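Local coordinates for Glyco_hydro_cc domain-containing protein (Pseudomonas viridiflava, PDB 6UAV) that acts as an endo-beta-1,3-glucanase of glycoside hydrolase family GH128, and so probably cleaves internal linkages of beta-1,3-glucans, at residues L68-L71 and G75-Y78; E106-S109 and G113-L116; Y162-S167 and L195-L200. All coordinates share one frame; numbering follows the deposited sequence.

Contact 1: L68-L71 and G75-Y78. With SO4 (sulfate ion), chain C.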
loop_
_atom_site.group_PDB
_atom_site.type_symbol
_atom_site.label_atom_id
_atom_site.label_comp_id
_atom_site.label_asym_id
_atom_site.label_seq_id
_atom_site.Cartn_x
_atom_site.Cartn_y
_atom_site.Cartn_z
ATOM N N LEU A 68 8.133 -4.288 19.867
ATOM C CA LEU A 68 8.116 -3.319 20.981
ATOM C C LEU A 68 7.196 -2.158 20.553
ATOM O O LEU A 68 6.326 -1.712 21.343
ATOM C CB LEU A 68 9.579 -2.906 21.217
ATOM C CG LEU A 68 9.887 -2.077 22.452
ATOM C CD1 LEU A 68 9.576 -2.835 23.732
ATOM C CD2 LEU A 68 11.371 -1.674 22.437
ATOM N N TYR A 69 7.383 -1.643 19.334
ATOM C CA TYR A 69 6.558 -0.530 18.804
ATOM C C TYR A 69 5.085 -0.948 18.698
ATOM O O TYR A 69 4.183 -0.245 19.221
ATOM C CB TYR A 69 7.114 -0.042 17.469
ATOM C CG TYR A 69 6.277 0.998 16.764
ATOM C CD1 TYR A 69 6.204 2.302 17.218
ATOM C CD2 TYR A 69 5.581 0.691 15.616
ATOM C CE1 TYR A 69 5.415 3.258 16.597
ATOM C CE2 TYR A 69 4.810 1.638 14.965
ATOM C CZ TYR A 69 4.726 2.930 15.441
ATOM O OH TYR A 69 3.995 3.893 14.824
ATOM N N LEU A 70 4.807 -2.092 18.070
ATOM C CA LEU A 70 3.397 -2.488 17.891
ATOM C C LEU A 70 2.735 -2.693 19.252
ATOM O O LEU A 70 1.591 -2.229 19.425
ATOM C CB LEU A 70 3.294 -3.766 17.052
ATOM C CG LEU A 70 3.719 -3.666 15.597
ATOM C CD1 LEU A 70 3.721 -5.030 14.916
ATOM C CD2 LEU A 70 2.775 -2.750 14.830
ATOM N N LEU A 71 3.384 -3.341 20.199
ATOM C CA LEU A 71 2.695 -3.649 21.469
ATOM C C LEU A 71 2.348 -2.353 22.207
ATOM O O LEU A 71 1.326 -2.343 22.939
ATOM C CB LEU A 71 3.609 -4.541 22.292
ATOM C CG LEU A 71 3.659 -5.969 21.761
ATOM C CD1 LEU A 71 4.831 -6.746 22.361
ATOM C CD2 LEU A 71 2.324 -6.660 22.043
ATOM N N GLY A 75 -3.593 0.590 19.044
ATOM C CA GLY A 75 -4.466 1.103 17.967
ATOM C C GLY A 75 -4.070 0.605 16.596
ATOM O O GLY A 75 -4.909 0.751 15.653
ATOM N N ILE A 76 -2.824 0.167 16.430
ATOM C CA ILE A 76 -2.317 -0.373 15.150
ATOM C C ILE A 76 -2.782 -1.820 15.021
ATOM O O ILE A 76 -2.386 -2.620 15.850
ATOM C CB ILE A 76 -0.794 -0.272 14.988
ATOM C CG1 ILE A 76 -0.301 1.163 15.139
ATOM C CG2 ILE A 76 -0.359 -0.895 13.692
ATOM C CD1 ILE A 76 1.209 1.351 14.935
ATOM N N ARG A 77 -3.587 -2.095 14.004
ATOM C CA ARG A 77 -4.247 -3.408 13.835
ATOM C C ARG A 77 -3.769 -4.145 12.596
ATOM O O ARG A 77 -4.176 -5.277 12.411
ATOM C CB ARG A 77 -5.761 -3.239 13.816
ATOM C CG ARG A 77 -6.357 -2.658 15.100
ATOM C CD ARG A 77 -6.096 -3.472 16.356
ATOM N NE ARG A 77 -6.782 -4.758 16.279
ATOM C CZ ARG A 77 -6.460 -5.906 16.930
ATOM N NH1 ARG A 77 -7.238 -6.973 16.776
ATOM N NH2 ARG A 77 -5.416 -5.987 17.746
ATOM N N TYR A 78 -2.937 -3.526 11.771
ATOM C CA TYR A 78 -2.476 -4.031 10.455
ATOM C C TYR A 78 -0.991 -3.796 10.328
ATOM O O TYR A 78 -0.499 -2.799 10.854
ATOM C CB TYR A 78 -3.238 -3.317 9.332
ATOM C CG TYR A 78 -4.698 -3.669 9.374
ATOM C CD1 TYR A 78 -5.158 -4.862 8.857
ATOM C CD2 TYR A 78 -5.590 -2.820 9.939
ATOM C CE1 TYR A 78 -6.492 -5.220 8.940
ATOM C CE2 TYR A 78 -6.933 -3.159 10.039
ATOM C CZ TYR A 78 -7.378 -4.348 9.523
ATOM O OH TYR A 78 -8.714 -4.672 9.605
HETATM S S SO4 C . -2.262 3.730 19.948
HETATM O O1 SO4 C . -1.121 4.417 20.517
HETATM O O2 SO4 C . -2.823 2.858 20.934
HETATM O O3 SO4 C . -3.249 4.722 19.604
HETATM O O4 SO4 C . -1.843 3.015 18.790
HETATM O O HOH W 1 -0.311 -3.158 17.643
#

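Contact 2: E106-S109 and G113-L116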
loop_
_atom_site.group_PDB
_atom_site.type_symbol
_atom_site.label_atom_id
_atom_site.label_comp_id
_atom_site.label_asym_id
_atom_site.label_seq_id
_atom_site.Cartn_x
_atom_site.Cartn_y
_atom_site.Cartn_z
ATOM N N GLU A 106 4.255 -14.227 11.006
ATOM C CA GLU A 106 3.152 -14.888 11.723
ATOM C C GLU A 106 3.380 -14.763 13.225
ATOM O O GLU A 106 2.373 -14.688 14.011
ATOM C CB GLU A 106 3.078 -16.356 11.264
ATOM C CG GLU A 106 2.623 -16.494 9.851
ATOM C CD GLU A 106 2.662 -17.899 9.296
ATOM O OE1 GLU A 106 3.519 -18.658 9.747
ATOM O OE2 GLU A 106 1.826 -18.211 8.380
ATOM N N GLN A 107 4.613 -14.917 13.674
ATOM C CA GLN A 107 4.928 -14.790 15.105
ATOM C C GLN A 107 4.571 -13.356 15.543
ATOM O O GLN A 107 3.928 -13.152 16.610
ATOM C CB GLN A 107 6.390 -15.126 15.390
ATOM C CG GLN A 107 6.664 -14.937 16.884
ATOM C CD GLN A 107 8.065 -15.333 17.302
ATOM O OE1 GLN A 107 9.061 -14.736 16.861
ATOM N NE2 GLN A 107 8.128 -16.313 18.190
ATOM N N ILE A 108 4.971 -12.359 14.772
ATOM C CA ILE A 108 4.683 -10.925 15.124
ATOM C C ILE A 108 3.153 -10.744 15.172
ATOM O O ILE A 108 2.642 -10.164 16.137
ATOM C CB ILE A 108 5.369 -9.973 14.140
ATOM C CG1 ILE A 108 6.879 -9.944 14.343
ATOM C CG2 ILE A 108 4.704 -8.593 14.197
ATOM C CD1 ILE A 108 7.661 -9.518 13.097
ATOM N N SER A 109 2.424 -11.353 14.242
ATOM C CA SER A 109 0.941 -11.323 14.264
ATOM C C SER A 109 0.399 -11.951 15.534
ATOM O O SER A 109 -0.493 -11.328 16.155
ATOM C CB SER A 109 0.364 -11.965 13.000
ATOM O OG SER A 109 -1.048 -12.034 13.091
ATOM N N GLY A 113 -1.213 -9.158 17.645
ATOM C CA GLY A 113 -2.609 -9.125 17.171
ATOM C C GLY A 113 -2.763 -8.485 15.800
ATOM O O GLY A 113 -3.890 -8.531 15.248
ATOM N N VAL A 114 -1.699 -7.983 15.167
ATOM C CA VAL A 114 -1.859 -7.268 13.869
ATOM C C VAL A 114 -2.222 -8.284 12.786
ATOM O O VAL A 114 -1.694 -9.419 12.819
ATOM C CB VAL A 114 -0.599 -6.490 13.463
ATOM C CG1 VAL A 114 -0.322 -5.337 14.429
ATOM C CG2 VAL A 114 0.632 -7.364 13.280
ATOM N N LYS A 115 -3.010 -7.864 11.801
ATOM C CA LYS A 115 -3.344 -8.698 10.617
ATOM C C LYS A 115 -2.219 -8.461 9.618
ATOM O O LYS A 115 -1.619 -7.312 9.607
ATOM C CB LYS A 115 -4.673 -8.260 10.045
ATOM C CG LYS A 115 -5.902 -8.508 10.885
ATOM C CD LYS A 115 -6.120 -9.878 11.291
ATOM C CE LYS A 115 -7.371 -10.012 12.128
ATOM N NZ LYS A 115 -7.478 -11.391 12.654
ATOM N N LEU A 116 -1.883 -9.461 8.849
ATOM C CA LEU A 116 -0.804 -9.331 7.866
ATOM C C LEU A 116 -1.432 -8.907 6.537
ATOM O O LEU A 116 -2.275 -9.612 6.019
ATOM C CB LEU A 116 -0.066 -10.642 7.750
ATOM C CG LEU A 116 0.623 -11.146 9.010
ATOM C CD1 LEU A 116 1.340 -12.448 8.686
ATOM C CD2 LEU A 116 1.652 -10.140 9.558
#

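Contact 3: Y162-S167 and L195-L200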
loop_
_atom_site.group_PDB
_atom_site.type_symbol
_atom_site.label_atom_id
_atom_site.label_comp_id
_atom_site.label_asym_id
_atom_site.label_seq_id
_atom_site.Cartn_x
_atom_site.Cartn_y
_atom_site.Cartn_z
ATOM N N TYR A 162 -0.080 0.959 -11.729
ATOM C CA TYR A 162 0.169 2.283 -12.352
ATOM C C TYR A 162 -0.378 2.381 -13.790
ATOM O O TYR A 162 0.174 3.073 -14.637
ATOM C CB TYR A 162 1.678 2.536 -12.288
ATOM C CG TYR A 162 2.143 2.855 -10.894
ATOM C CD1 TYR A 162 2.416 1.832 -9.994
ATOM C CD2 TYR A 162 2.203 4.165 -10.432
ATOM C CE1 TYR A 162 2.862 2.110 -8.710
ATOM C CE2 TYR A 162 2.632 4.466 -9.152
ATOM C CZ TYR A 162 2.950 3.429 -8.283
ATOM O OH TYR A 162 3.389 3.748 -7.037
ATOM N N ASP A 163 -1.436 1.627 -14.119
ATOM C CA ASP A 163 -1.938 1.544 -15.515
ATOM C C ASP A 163 -3.434 1.344 -15.449
ATOM O O ASP A 163 -4.028 1.279 -14.369
ATOM C CB ASP A 163 -1.225 0.461 -16.324
ATOM C CG ASP A 163 -1.051 0.723 -17.804
ATOM O OD1 ASP A 163 -1.846 1.484 -18.363
ATOM O OD2 ASP A 163 -0.139 0.124 -18.384
ATOM N N TYR A 164 -4.042 1.345 -16.630
ATOM C CA TYR A 164 -5.435 0.898 -16.767
ATOM C C TYR A 164 -5.548 -0.581 -16.360
ATOM O O TYR A 164 -4.524 -1.282 -16.210
ATOM C CB TYR A 164 -5.873 1.049 -18.221
ATOM C CG TYR A 164 -5.861 2.473 -18.712
ATOM C CD1 TYR A 164 -4.723 2.991 -19.297
ATOM C CD2 TYR A 164 -6.969 3.299 -18.599
ATOM C CE1 TYR A 164 -4.668 4.294 -19.756
ATOM C CE2 TYR A 164 -6.937 4.611 -19.072
ATOM C CZ TYR A 164 -5.770 5.124 -19.605
ATOM O OH TYR A 164 -5.717 6.396 -20.114
ATOM N N GLY A 165 -6.793 -1.007 -16.128
ATOM C CA GLY A 165 -7.129 -2.414 -15.849
ATOM C C GLY A 165 -6.944 -2.817 -14.409
ATOM O O GLY A 165 -6.917 -4.082 -14.144
ATOM N N LEU A 166 -6.862 -1.879 -13.477
ATOM C CA LEU A 166 -6.716 -2.295 -12.068
ATOM C C LEU A 166 -7.840 -3.269 -11.643
ATOM O O LEU A 166 -7.549 -4.307 -11.010
ATOM C CB LEU A 166 -6.618 -1.061 -11.174
ATOM C CG LEU A 166 -6.750 -1.323 -9.687
ATOM C CD1 LEU A 166 -5.675 -2.303 -9.168
ATOM C CD2 LEU A 166 -6.659 -0.023 -8.972
ATOM N N SER A 167 -9.112 -3.004 -11.942
ATOM C CA SER A 167 -10.215 -3.928 -11.574
ATOM C C SER A 167 -9.951 -5.340 -12.150
ATOM O O SER A 167 -10.202 -6.319 -11.454
ATOM C CB SER A 167 -11.564 -3.405 -11.975
ATOM O OG SER A 167 -11.645 -3.390 -13.388
ATOM N N LEU A 195 -4.005 6.762 -24.797
ATOM C CA LEU A 195 -4.353 6.506 -23.365
ATOM C C LEU A 195 -3.294 7.113 -22.421
ATOM O O LEU A 195 -3.459 6.972 -21.190
ATOM C CB LEU A 195 -4.467 5.005 -23.071
ATOM C CG LEU A 195 -5.636 4.278 -23.726
ATOM C CD1 LEU A 195 -5.450 2.781 -23.591
ATOM C CD2 LEU A 195 -6.951 4.741 -23.079
ATOM N N GLN A 196 -2.229 7.698 -22.971
ATOM C CA GLN A 196 -1.144 8.292 -22.143
ATOM C C GLN A 196 -1.740 9.336 -21.211
ATOM O O GLN A 196 -2.628 10.108 -21.651
ATOM C CB GLN A 196 0.009 8.862 -22.962
ATOM C CG GLN A 196 -0.363 9.964 -23.948
ATOM C CD GLN A 196 -0.544 9.443 -25.345
ATOM O OE1 GLN A 196 -1.347 8.540 -25.613
ATOM N NE2 GLN A 196 0.264 9.986 -26.249
ATOM N N ILE A 197 -1.275 9.356 -19.968
ATOM C CA ILE A 197 -1.766 10.314 -18.945
ATOM C C ILE A 197 -0.778 11.473 -18.925
ATOM O O ILE A 197 0.195 11.409 -18.161
ATOM C CB ILE A 197 -1.948 9.638 -17.584
ATOM C CG1 ILE A 197 -2.848 8.402 -17.682
ATOM C CG2 ILE A 197 -2.468 10.653 -16.569
ATOM C CD1 ILE A 197 -4.245 8.703 -18.183
ATOM N N ASP A 198 -0.990 12.450 -19.804
ATOM C CA ASP A 198 0.009 13.504 -20.130
ATOM C C ASP A 198 -0.621 14.862 -19.778
ATOM O O ASP A 198 -0.100 15.880 -20.209
ATOM C CB ASP A 198 0.461 13.403 -21.584
ATOM C CG ASP A 198 -0.769 13.398 -22.508
ATOM O OD1 ASP A 198 -1.872 13.301 -22.007
ATOM O OD2 ASP A 198 -0.495 13.783 -23.727
ATOM N N SER A 199 -1.672 14.860 -18.960
ATOM C CA SER A 199 -2.305 16.100 -18.461
ATOM C C SER A 199 -2.852 15.875 -17.049
ATOM O O SER A 199 -3.188 14.710 -16.631
ATOM C CB SER A 199 -3.385 16.628 -19.407
ATOM O OG SER A 199 -4.527 15.776 -19.398
ATOM N N LEU A 200 -3.035 16.972 -16.336
ATOM C CA LEU A 200 -3.750 16.924 -15.041
ATOM C C LEU A 200 -5.207 16.441 -15.218
ATOM O O LEU A 200 -5.675 15.624 -14.360
ATOM C CB LEU A 200 -3.666 18.282 -14.330
ATOM C CG LEU A 200 -4.562 18.405 -13.086
ATOM C CD1 LEU A 200 -4.126 17.408 -11.999
ATOM C CD2 LEU A 200 -4.622 19.831 -12.531
#

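Contact 1: L68-L71 and G75-Y78
Ile76 reaches across to Tyr69 and Leu70 with its two branches. Ile76 CD1 sits 3.6 Å from Tyr69 CE2 and also lies near CZ and OH, meeting the ring obliquely. Ile76 CG2 meets Leu70 CD2 at 3.8 Å. In both pairs the side chains cross at about a right angle. The extended CG1-CD1 arm of Ile76 (chi2 -178°) carries the methyl out to the phenol end of Tyr69. This is the tight part of the contact. Pro54 of strand 51-56 also touches Leu70 and Ile76, and Phe52 of that strand touches Tyr69.

The backbones are further apart. One water is hydrogen-bonded to Leu70 O and to Ile76 O, 2.8 Å from each, and so bridges the two carbonyls. The looser side is at Gly75, which is exposed and holds a sulfate ion, probably from the crystallisation liquor. Gly75 N bonds to sulfate O2 at 3.1 Å, with an N-H...O angle of 153°. A weak second bond runs to O4. The contact joins the end of helix 63-72 to the segment before strand 78-81, one of the alpha-to-beta loops of a TIM barrel.

Contact 2: E106-S109 and G113-L116
Ser109 OG is gripped by two groups, Val114 O and Gln153 NE2. Ser109 OG donates to Val114 O at 2.7 Å and is also hydrogen-bonded to Gln153 NE2. The first bond arrives almost straight onto the end of the carbonyl, with a C=O...O angle of 168°. A chi1 of 175° turns the hydroxyl opposite the serine's own nitrogen and towards the chain beyond the helix.

The main chain of Ser109 makes the second link. Gly113 N donates to Ser109 O at 2.7 Å, a helical bond that closes the last turn of helix 95-112. The positive phi of Gly113, 90°, marks the point where the chain leaves the helix.

Apolar contacts flank these bonds. Leu116 points at the helix, with Leu116 CG 4.1 Å from Ser109 CB and Leu116 CD1 4.1 Å from Glu106 N. Ile108 CG2 and Val114 CG2 meet more loosely, at 4.4 Å. The carboxylate of Glu106 is held by Tyr143 OH and Gln153 N.

The contact closes the beta-alpha-beta unit of strand 78-81, helix 95-112 and strand 115-121. Ile108 and Val114 also touch Leu79 of strand 78-81 and Leu70 of helix 63-72. Leu116 pairs through its backbone with Tyr156, in the next strand.

Contact 3: Y162-S167 and L195-L200
Tyr164 OH donates to Leu195 O at 2.6 Å. The carbonyl oxygen lies at the ring edge, in its plane. The hydroxyl approaches well off the carbonyl axis (C=O...O 124°) and is slightly tilted from the carbonyl plane.

The Leu195 side chain packs on the same ring. Leu195 CB lies 3.4 Å from Tyr164 CE1, and CD1 sits over one face of the ring. Leu195 CD2 is 3.7 Å from Tyr164 CZ. Ile197 comes from the opposite direction to Tyr164, and Ile197 CD1 approaches Tyr164 OH to 3.3 Å, oblique to the ring. Leu195, through its carbonyl and side chain, and Ile197 both meet the phenol end.

Asp163 holds the backbone of Tyr164. Tyr164 N donates to Asp163 OD1 at 2.8 Å, on the anti side and 24° out of the carboxylate plane. With chi1 at -63°, Tyr164 CG stands beside the backbone N and opposite the carbonyl carbon, which sends the ring across to 195-200. Asp163 OD1 is also hydrogen-bonded to His189 ND1. The same histidine stacks edge-to-face with Tyr164 and is linked to Ile197 through the backbone. A sulfate ion, probably from the crystallisation liquor, lies about 3 Å from the Tyr164 side chain.

Both segments follow barrel strands, 156-161 and 180-185. Such beta-to-alpha loops shape the C-terminal face of a TIM barrel, where enzymes of this fold carry their active site.

In the fold
Contacts 1 and 2 are neighbours, with centres 10 Å apart. Arg77 O and Lys115 N, 2.9 Å apart, probably form a hydrogen bond between them. Leu70 CD1 also packs on Ile108 CG2 at 3.8 Å. They lie at two successive alpha-to-beta loops, side by side, leading into strands 78-81 and 115-121. Contact 3 lies on the opposite side of the chain's centre. Its centre is 35 Å from each of the others, and its nearest atoms are about 18 Å from contact 1 and about 17 Å from contact 2. Contact 3 is at the C-terminal strand ends, contacts 1 and 2 at the N-terminal ends. Sulfate ions, probably from the crystallisation liquor, lie at contacts 1 and 3.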